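Local coordinates for protein 2-dehydro-3-deoxy-D-arabinonate dehydratase (PDB 2Q1A) that catalyses the magnesium-dependent dehydration of 2-dehydro-3-deoxy-D-arabinonate to 2,5-dioxopentanoate, a step in the oxidation of pentoses to 2-oxoglutarate, at residues T140-E145 with I208-V213; L146-D151 with T250-G255; G154-Y159 with V195-I200. One frame throughout, in Å; residues are numbered along the deposited sequence.

Contact 1 of 3, residues T140-E145 with I208-V213. With MG (magnesium ion), chain B; 2KT (2-ketobutyric acid), chain C.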
loop_
_atom_site.group_PDB
_atom_site.type_symbol
_atom_site.label_atom_id
_atom_site.label_comp_id
_atom_site.label_asym_id
_atom_site.label_seq_id
_atom_site.Cartn_x
_atom_site.Cartn_y
_atom_site.Cartn_z
ATOM N N THR A 140 -30.159 -30.223 1.125
ATOM C CA THR A 140 -28.792 -29.815 1.434
ATOM C C THR A 140 -28.373 -30.366 2.793
ATOM O O THR A 140 -29.109 -30.234 3.778
ATOM C CB THR A 140 -28.640 -28.263 1.385
ATOM O OG1 THR A 140 -28.869 -27.791 0.049
ATOM C CG2 THR A 140 -27.256 -27.824 1.843
ATOM N N LEU A 141 -27.194 -30.983 2.839
ATOM C CA LEU A 141 -26.674 -31.602 4.055
ATOM C C LEU A 141 -25.313 -31.044 4.458
ATOM O O LEU A 141 -24.485 -30.758 3.592
ATOM C CB LEU A 141 -26.559 -33.124 3.878
ATOM C CG LEU A 141 -27.829 -33.981 3.797
ATOM C CD1 LEU A 141 -27.456 -35.456 3.635
ATOM C CD2 LEU A 141 -28.738 -33.777 5.020
ATOM N N PRO A 142 -25.071 -30.884 5.769
ATOM C CA PRO A 142 -23.727 -30.504 6.186
ATOM C C PRO A 142 -22.814 -31.727 6.221
ATOM O O PRO A 142 -23.261 -32.819 6.579
ATOM C CB PRO A 142 -23.943 -29.957 7.599
ATOM C CG PRO A 142 -25.150 -30.698 8.111
ATOM C CD PRO A 142 -25.996 -31.031 6.914
ATOM N N GLU A 143 -21.553 -31.555 5.838
ATOM C CA GLU A 143 -20.603 -32.655 5.897
ATOM C C GLU A 143 -19.492 -32.366 6.913
ATOM O O GLU A 143 -18.597 -31.556 6.657
ATOM C CB GLU A 143 -20.052 -32.974 4.503
ATOM C CG GLU A 143 -21.115 -33.485 3.509
ATOM C CD GLU A 143 -20.532 -33.963 2.172
ATOM O OE1 GLU A 143 -21.320 -34.376 1.285
ATOM O OE2 GLU A 143 -19.290 -33.925 2.006
ATOM N N PRO A 144 -19.560 -33.014 8.087
ATOM C CA PRO A 144 -18.559 -32.810 9.134
ATOM C C PRO A 144 -17.242 -33.451 8.744
ATOM O O PRO A 144 -17.191 -34.660 8.513
ATOM C CB PRO A 144 -19.164 -33.520 10.355
ATOM C CG PRO A 144 -20.104 -34.522 9.799
ATOM C CD PRO A 144 -20.606 -33.972 8.492
ATOM N N GLU A 145 -16.189 -32.644 8.656
ATOM C CA GLU A 145 -14.906 -33.124 8.148
ATOM C C GLU A 145 -13.723 -32.554 8.921
ATOM O O GLU A 145 -13.761 -31.412 9.382
ATOM C CB GLU A 145 -14.768 -32.780 6.663
ATOM C CG GLU A 145 -15.921 -33.268 5.789
ATOM C CD GLU A 145 -15.650 -33.167 4.297
ATOM O OE1 GLU A 145 -16.606 -33.372 3.513
ATOM O OE2 GLU A 145 -14.491 -32.898 3.896
ATOM N N ILE A 208 -15.470 -37.368 15.692
ATOM C CA ILE A 208 -16.182 -36.317 14.974
ATOM C C ILE A 208 -17.675 -36.499 15.226
ATOM O O ILE A 208 -18.216 -37.580 14.985
ATOM C CB ILE A 208 -15.886 -36.338 13.445
ATOM C CG1 ILE A 208 -14.376 -36.225 13.178
ATOM C CG2 ILE A 208 -16.651 -35.220 12.734
ATOM C CD1 ILE A 208 -13.978 -36.380 11.711
ATOM N N THR A 209 -18.332 -35.446 15.714
ATOM C CA THR A 209 -19.753 -35.508 16.058
ATOM C C THR A 209 -20.547 -34.427 15.334
ATOM O O THR A 209 -20.166 -33.258 15.355
ATOM C CB THR A 209 -19.965 -35.359 17.581
ATOM O OG1 THR A 209 -19.064 -36.227 18.276
ATOM C CG2 THR A 209 -21.400 -35.694 17.973
ATOM N N LEU A 210 -21.649 -34.832 14.707
ATOM C CA LEU A 210 -22.575 -33.905 14.065
ATOM C C LEU A 210 -23.944 -33.888 14.761
ATOM O O LEU A 210 -24.558 -34.936 14.978
ATOM C CB LEU A 210 -22.740 -34.257 12.584
ATOM C CG LEU A 210 -23.885 -33.627 11.779
ATOM C CD1 LEU A 210 -23.682 -32.135 11.529
ATOM C CD2 LEU A 210 -24.063 -34.365 10.462
ATOM N N LYS A 211 -24.405 -32.688 15.104
ATOM C CA LYS A 211 -25.764 -32.469 15.585
ATOM C C LYS A 211 -26.420 -31.353 14.773
ATOM O O LYS A 211 -25.809 -30.312 14.529
ATOM C CB LYS A 211 -25.774 -32.127 17.080
ATOM C CG LYS A 211 -25.526 -33.329 17.998
ATOM C CD LYS A 211 -24.984 -32.940 19.385
ATOM C CE LYS A 211 -26.098 -32.528 20.362
ATOM N NZ LYS A 211 -25.624 -32.501 21.791
ATOM N N ILE A 212 -27.650 -31.592 14.330
ATOM C CA ILE A 212 -28.469 -30.548 13.725
ATOM C C ILE A 212 -29.603 -30.207 14.702
ATOM O O ILE A 212 -30.313 -31.097 15.175
ATOM C CB ILE A 212 -29.023 -30.975 12.351
ATOM C CG1 ILE A 212 -27.877 -31.435 11.433
ATOM C CG2 ILE A 212 -29.816 -29.831 11.707
ATOM C CD1 ILE A 212 -28.319 -32.152 10.165
ATOM N N VAL A 213 -29.753 -28.921 15.014
ATOM C CA VAL A 213 -30.726 -28.472 16.003
ATOM C C VAL A 213 -31.813 -27.619 15.350
ATOM O O VAL A 213 -31.524 -26.594 14.730
ATOM C CB VAL A 213 -30.049 -27.727 17.184
ATOM C CG1 VAL A 213 -31.087 -27.230 18.193
ATOM C CG2 VAL A 213 -29.054 -28.635 17.887
HETATM MG MG MG B . -17.305 -33.564 1.596
HETATM C C4 2KT C . -18.157 -35.664 -2.462
HETATM C C3 2KT C . -17.678 -36.425 -1.538
HETATM C C2 2KT C . -17.463 -35.832 -0.433
HETATM O O3 2KT C . -17.599 -34.611 -0.322
HETATM C C 2KT C . -17.081 -36.535 0.641
HETATM O OXT 2KT C . -16.930 -37.776 0.565
HETATM O O 2KT C . -16.877 -35.931 1.723
HETATM O O HOH W 1 -15.118 -33.490 1.337
#
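Pro142 and Pro144 pack against Ile208, Leu210 and Ile212 in a purely apolar, buried contact, where the metal-binding part of strand 140-150 rests on strand 207-214 of a separate five-stranded sheet. The backbones stand well apart: the nearest CA atoms, those of Pro144 and Leu210, are 6.5 Å from each other, so side chains alone fill the interface. The Pro144 ring crosses the Leu210 side chain at about a right angle, its CG 3.8 Å from Leu210 CB, while its CB meets Ile208 CG2 at 3.9 Å. Leu210 carries CG anti to the backbone N (chi1 167°), and its two methyls divide between the prolines, CD1 against Pro142 CG and CD2 against Pro144 CD and CG. Pro142 CG also meets the Ile212 CD1 methyl at 4.0 Å.

Alternation along the strand sends Glu143 and Glu145 away from this apolar layer. Both have extended chains beyond CG, and each gives one oxygen to the magnesium ion, Glu143 OE2 at 2.1 Å and Glu145 OE1 at 2.0 Å. Asp164, a water and two oxygens of 2-ketobutyric acid, O3 and O, complete the shell. Arg89 forms a salt bridge with Glu143 OE1, and Thr253 and Gly255 bond to Glu145 OE2, so each glutamate oxygen off the metal has its own partner. A Glu-x-Glu pair joined by a more distant aspartate around the metal is the active-site signature of the FAH family.

Contact 2 of 3, residues L146-D151 with T250-G255; sequences LAVVLD and TILTTG
With chi1 at 65°, Thr254 places OG1 between its backbone N and carbonyl carbon, where the hydroxyl can reach Leu146 O together with the residue's own N-H. The two bonds differ in approach: Thr254 N reaches Leu146 O at 3.0 Å, nearly along the C=O axis, whereas Thr254 OG1 comes to the same oxygen at 2.7 Å, tilted 29° from the carbonyl plane. A water adds a bridge, donating to Thr254 OG1 and Gly255 O and accepting from Leu146 N. An alanine here would remove the hydroxyl and would probably leave Leu146 O with the amide of this residue as its one donor from 250-255, and the water without one of its acceptors.

Beyond this end, strands 146-150 and 250-253 run antiparallel, their axes 4.6 Å apart at closest approach and their directions 155° from each other. This is regular antiparallel pairing in the FAH-family beta core, continuing the strand that carries Glu145. Val148 and Leu252 form a hydrogen-bonded pair, with Val148 N to Leu252 O at 2.8 Å and Leu252 N to Val148 O at 3.0 Å; Ala147-Thr253 and Val149-Ile251 are non-hydrogen-bonded pairs on the other face. Side chains sort accordingly. Val148 and Leu252 lie side by side, Val148 CG2 being 3.8 Å from Leu252 CB, and Leu150 CD1 meets the same CB, the two leucines crossing obliquely; helix 233-241 covers Leu150 and Leu252. On the opposite face Ile251 CG2 meets Ala147 CB at 3.8 Å, and Met162 of strand 156-167 packs on Ala147, Ile251 and Thr253, whose hydroxyl Glu145 holds.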
loop_
_atom_site.group_PDB
_atom_site.type_symbol
_atom_site.label_atom_id
_atom_site.label_comp_id
_atom_site.label_asym_id
_atom_site.label_seq_id
_atom_site.Cartn_x
_atom_site.Cartn_y
_atom_site.Cartn_z
ATOM N N LEU A 146 -12.681 -33.362 9.072
ATOM C CA LEU A 146 -11.392 -32.870 9.533
ATOM C C LEU A 146 -10.669 -32.227 8.344
ATOM O O LEU A 146 -10.647 -32.783 7.235
ATOM C CB LEU A 146 -10.550 -34.009 10.116
ATOM C CG LEU A 146 -9.110 -33.698 10.537
ATOM C CD1 LEU A 146 -9.078 -32.841 11.794
ATOM C CD2 LEU A 146 -8.316 -34.987 10.740
ATOM N N ALA A 147 -10.093 -31.054 8.580
ATOM C CA ALA A 147 -9.417 -30.312 7.532
ATOM C C ALA A 147 -8.017 -29.888 7.955
ATOM O O ALA A 147 -7.789 -29.527 9.113
ATOM C CB ALA A 147 -10.237 -29.110 7.127
ATOM N N VAL A 148 -7.081 -29.949 7.012
ATOM C CA VAL A 148 -5.711 -29.513 7.275
ATOM C C VAL A 148 -5.427 -28.146 6.657
ATOM O O VAL A 148 -5.941 -27.821 5.582
ATOM C CB VAL A 148 -4.656 -30.544 6.782
ATOM C CG1 VAL A 148 -4.604 -31.754 7.710
ATOM C CG2 VAL A 148 -4.922 -30.973 5.330
ATOM N N VAL A 149 -4.624 -27.346 7.356
ATOM C CA VAL A 149 -4.044 -26.136 6.775
ATOM C C VAL A 149 -2.651 -26.500 6.252
ATOM O O VAL A 149 -1.862 -27.136 6.961
ATOM C CB VAL A 149 -3.971 -24.969 7.788
ATOM C CG1 VAL A 149 -3.469 -23.705 7.115
ATOM C CG2 VAL A 149 -5.337 -24.703 8.402
ATOM N N LEU A 150 -2.367 -26.107 5.010
ATOM C CA LEU A 150 -1.110 -26.473 4.335
ATOM C C LEU A 150 -0.254 -25.269 3.930
ATOM O O LEU A 150 -0.781 -24.175 3.713
ATOM C CB LEU A 150 -1.412 -27.316 3.089
ATOM C CG LEU A 150 -2.362 -28.502 3.266
ATOM C CD1 LEU A 150 -2.887 -29.004 1.931
ATOM C CD2 LEU A 150 -1.690 -29.627 4.045
ATOM N N ASP A 151 1.061 -25.472 3.835
ATOM C CA ASP A 151 1.934 -24.525 3.112
ATOM C C ASP A 151 2.070 -24.929 1.636
ATOM O O ASP A 151 1.458 -25.910 1.199
ATOM C CB ASP A 151 3.304 -24.327 3.801
ATOM C CG ASP A 151 4.233 -25.540 3.679
ATOM O OD1 ASP A 151 4.127 -26.325 2.708
ATOM O OD2 ASP A 151 5.099 -25.691 4.570
ATOM N N THR A 250 -3.552 -22.606 2.268
ATOM C CA THR A 250 -4.584 -23.430 1.627
ATOM C C THR A 250 -5.154 -24.450 2.628
ATOM O O THR A 250 -4.425 -24.972 3.488
ATOM C CB THR A 250 -4.018 -24.170 0.369
ATOM O OG1 THR A 250 -3.770 -23.224 -0.678
ATOM C CG2 THR A 250 -4.980 -25.253 -0.149
ATOM N N ILE A 251 -6.453 -24.717 2.517
ATOM C CA ILE A 251 -7.091 -25.726 3.343
ATOM C C ILE A 251 -7.572 -26.892 2.490
ATOM O O ILE A 251 -8.232 -26.693 1.461
ATOM C CB ILE A 251 -8.272 -25.154 4.181
ATOM C CG1 ILE A 251 -7.756 -24.222 5.280
ATOM C CG2 ILE A 251 -9.081 -26.280 4.806
ATOM C CD1 ILE A 251 -8.851 -23.574 6.131
ATOM N N LEU A 252 -7.216 -28.099 2.924
ATOM C CA LEU A 252 -7.769 -29.329 2.383
ATOM C C LEU A 252 -8.712 -29.979 3.396
ATOM O O LEU A 252 -8.319 -30.273 4.535
ATOM C CB LEU A 252 -6.656 -30.312 1.992
ATOM C CG LEU A 252 -7.060 -31.712 1.497
ATOM C CD1 LEU A 252 -7.955 -31.650 0.265
ATOM C CD2 LEU A 252 -5.840 -32.569 1.217
ATOM N N THR A 253 -9.953 -30.201 2.974
ATOM C CA THR A 253 -10.919 -30.922 3.797
ATOM C C THR A 253 -11.012 -32.393 3.365
ATOM O O THR A 253 -11.204 -32.694 2.184
ATOM C CB THR A 253 -12.293 -30.200 3.866
ATOM O OG1 THR A 253 -13.127 -30.857 4.822
ATOM C CG2 THR A 253 -12.999 -30.150 2.512
ATOM N N THR A 254 -10.864 -33.295 4.334
ATOM C CA THR A 254 -10.510 -34.695 4.062
ATOM C C THR A 254 -11.648 -35.699 3.805
ATOM O O THR A 254 -11.398 -36.905 3.735
ATOM C CB THR A 254 -9.583 -35.252 5.163
ATOM O OG1 THR A 254 -10.289 -35.295 6.410
ATOM C CG2 THR A 254 -8.346 -34.372 5.315
ATOM N N GLY A 255 -12.881 -35.223 3.650
ATOM C CA GLY A 255 -14.023 -36.114 3.395
ATOM C C GLY A 255 -14.835 -36.462 4.640
ATOM O O GLY A 255 -14.299 -36.483 5.753
HETATM O O HOH W 2 -12.550 -36.109 7.560
#

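Contact 3 of 3, residues G154-Y159 with V195-I200; sequences GKILGY and VTSDEI
Tyr159 and Val195 form the tight part of this contact, an antiparallel hydrogen-bonded pair at the end of strand 188-196. Tyr159 N reaches Val195 O at 2.9 Å and Val195 N returns to Tyr159 O at 2.9 Å, with N-H...O angles of 158° and 164°. Gly158 is just as close, its CA 3.1 Å from Val195 O, and a CB at this position would clash with that oxygen. On the same side of the sheet, Tyr159 CB packs on Val195 CG2. The tyrosine carries CG anti to its carbonyl carbon (chi1 -61°), which brings the ring to Ile200: CD1 of the isoleucine approaches obliquely, 3.7 Å from Tyr159 CD2. Ile156 CG2 lies over one face of the ring, 4.1 Å above its plane and offset toward the rim.

Toward Ser197 the fit loosens. Ser197 OG stays 4.1 Å from Tyr159 CE2, and the backbones part enough for a water to span them, donating to Leu157 O at 3.2 Å and accepting from Ser197 N. Residues 197-199 form a 3-10 segment, with Thr196 OG1 bonded to the syn lone pair of Asp198 OD1.

On its other side, strand 156-167 opens with a classic beta bulge, Leu157 and Gly158 both facing Val149 of strand 140-150. Helix 30-40 covers Leu157 and Thr196, while Lys2 of strand 2-8 packs against Val195.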
loop_
_atom_site.group_PDB
_atom_site.type_symbol
_atom_site.label_atom_id
_atom_site.label_comp_id
_atom_site.label_asym_id
_atom_site.label_seq_id
_atom_site.Cartn_x
_atom_site.Cartn_y
_atom_site.Cartn_z
ATOM N N GLY A 154 2.918 -28.513 0.705
ATOM C CA GLY A 154 1.967 -29.546 1.114
ATOM C C GLY A 154 2.206 -30.050 2.521
ATOM O O GLY A 154 1.729 -31.120 2.890
ATOM N N LYS A 155 2.949 -29.274 3.301
ATOM C CA LYS A 155 3.227 -29.599 4.693
ATOM C C LYS A 155 2.065 -29.147 5.597
ATOM O O LYS A 155 1.547 -28.033 5.447
ATOM C CB LYS A 155 4.537 -28.936 5.119
ATOM C CG LYS A 155 5.064 -29.371 6.462
ATOM C CD LYS A 155 6.065 -28.354 6.978
ATOM C CE LYS A 155 6.828 -28.884 8.184
ATOM N NZ LYS A 155 7.589 -27.791 8.860
ATOM N N ILE A 156 1.668 -30.013 6.529
ATOM C CA ILE A 156 0.544 -29.726 7.430
ATOM C C ILE A 156 0.922 -28.702 8.499
ATOM O O ILE A 156 1.764 -28.972 9.360
ATOM C CB ILE A 156 -0.026 -31.017 8.084
ATOM C CG1 ILE A 156 -0.633 -31.937 7.013
ATOM C CG2 ILE A 156 -1.074 -30.667 9.145
ATOM C CD1 ILE A 156 -0.899 -33.362 7.475
ATOM N N LEU A 157 0.293 -27.529 8.438
ATOM C CA LEU A 157 0.561 -26.452 9.390
ATOM C C LEU A 157 -0.391 -26.498 10.578
ATOM O O LEU A 157 -0.121 -25.888 11.616
ATOM C CB LEU A 157 0.451 -25.081 8.714
ATOM C CG LEU A 157 1.383 -24.711 7.561
ATOM C CD1 LEU A 157 0.960 -23.377 6.950
ATOM C CD2 LEU A 157 2.838 -24.666 8.012
ATOM N N GLY A 158 -1.509 -27.203 10.415
ATOM C CA GLY A 158 -2.490 -27.337 11.480
ATOM C C GLY A 158 -3.756 -28.061 11.080
ATOM O O GLY A 158 -3.909 -28.480 9.929
ATOM N N TYR A 159 -4.666 -28.200 12.043
ATOM C CA TYR A 159 -5.942 -28.894 11.847
ATOM C C TYR A 159 -7.095 -28.009 12.280
ATOM O O TYR A 159 -6.929 -27.142 13.139
ATOM C CB TYR A 159 -5.997 -30.184 12.670
ATOM C CG TYR A 159 -4.938 -31.213 12.339
ATOM C CD1 TYR A 159 -5.154 -32.167 11.345
ATOM C CD2 TYR A 159 -3.732 -31.253 13.045
ATOM C CE1 TYR A 159 -4.190 -33.125 11.051
ATOM C CE2 TYR A 159 -2.760 -32.209 12.757
ATOM C CZ TYR A 159 -2.997 -33.137 11.756
ATOM O OH TYR A 159 -2.044 -34.084 11.460
ATOM N N VAL A 195 -5.612 -25.584 15.211
ATOM C CA VAL A 195 -4.668 -26.115 16.188
ATOM C C VAL A 195 -3.372 -26.503 15.485
ATOM O O VAL A 195 -3.401 -27.064 14.384
ATOM C CB VAL A 195 -5.253 -27.296 17.025
ATOM C CG1 VAL A 195 -6.543 -26.877 17.735
ATOM C CG2 VAL A 195 -5.483 -28.537 16.166
ATOM N N THR A 196 -2.241 -26.177 16.109
ATOM C CA THR A 196 -0.937 -26.522 15.554
ATOM C C THR A 196 -0.769 -28.035 15.532
ATOM O O THR A 196 -1.463 -28.753 16.257
ATOM C CB THR A 196 0.226 -25.857 16.322
ATOM O OG1 THR A 196 0.070 -26.072 17.729
ATOM C CG2 THR A 196 0.253 -24.371 16.051
ATOM N N SER A 197 0.144 -28.509 14.687
ATOM C CA SER A 197 0.334 -29.940 14.442
ATOM C C SER A 197 0.612 -30.774 15.706
ATOM O O SER A 197 0.151 -31.910 15.820
ATOM C CB SER A 197 1.447 -30.142 13.412
ATOM O OG SER A 197 1.192 -31.283 12.617
ATOM N N ASP A 198 1.347 -30.195 16.655
ATOM C CA ASP A 198 1.696 -30.877 17.904
ATOM C C ASP A 198 0.519 -31.023 18.883
ATOM O O ASP A 198 0.617 -31.754 19.875
ATOM C CB ASP A 198 2.879 -30.172 18.591
ATOM C CG ASP A 198 2.643 -28.677 18.795
ATOM O OD1 ASP A 198 1.541 -28.188 18.450
ATOM O OD2 ASP A 198 3.565 -27.990 19.297
ATOM N N GLU A 199 -0.582 -30.327 18.604
ATOM C CA GLU A 199 -1.778 -30.400 19.447
ATOM C C GLU A 199 -2.572 -31.682 19.193
ATOM O O GLU A 199 -3.514 -31.989 19.923
ATOM C CB GLU A 199 -2.674 -29.176 19.232
ATOM C CG GLU A 199 -2.051 -27.846 19.645
ATOM C CD GLU A 199 -2.185 -27.547 21.132
ATOM O OE1 GLU A 199 -2.854 -28.319 21.853
ATOM O OE2 GLU A 199 -1.624 -26.527 21.580
ATOM N N ILE A 200 -2.191 -32.419 18.154
ATOM C CA ILE A 200 -2.842 -33.680 17.809
ATOM C C ILE A 200 -1.803 -34.783 17.612
ATOM O O ILE A 200 -1.068 -34.790 16.613
ATOM C CB ILE A 200 -3.750 -33.540 16.551
ATOM C CG1 ILE A 200 -4.957 -32.642 16.866
ATOM C CG2 ILE A 200 -4.207 -34.915 16.054
ATOM C CD1 ILE A 200 -5.947 -32.486 15.732
HETATM O O HOH W 3 2.280 -26.810 13.518
#

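In the fold
All three contacts are largely buried, but contact 3 lies farther from the chain centre, and of the residues that touch it alone has partly exposed ones, Ile156 and Ser197. Contacts 1 and 2 share strand 140-150 and meet at the second shell of the metal site; contact 3 joins contact 2 through the neighbouring strand 156-167. Chemistry follows place. Contact 1 joins two sheets by side chains alone beside the metal, whereas contacts 2 and 3 are backbone pairings within a sheet. Contact 3 is nested in the chain loops closed by both others, its centre about 23 Å from that of contact 1.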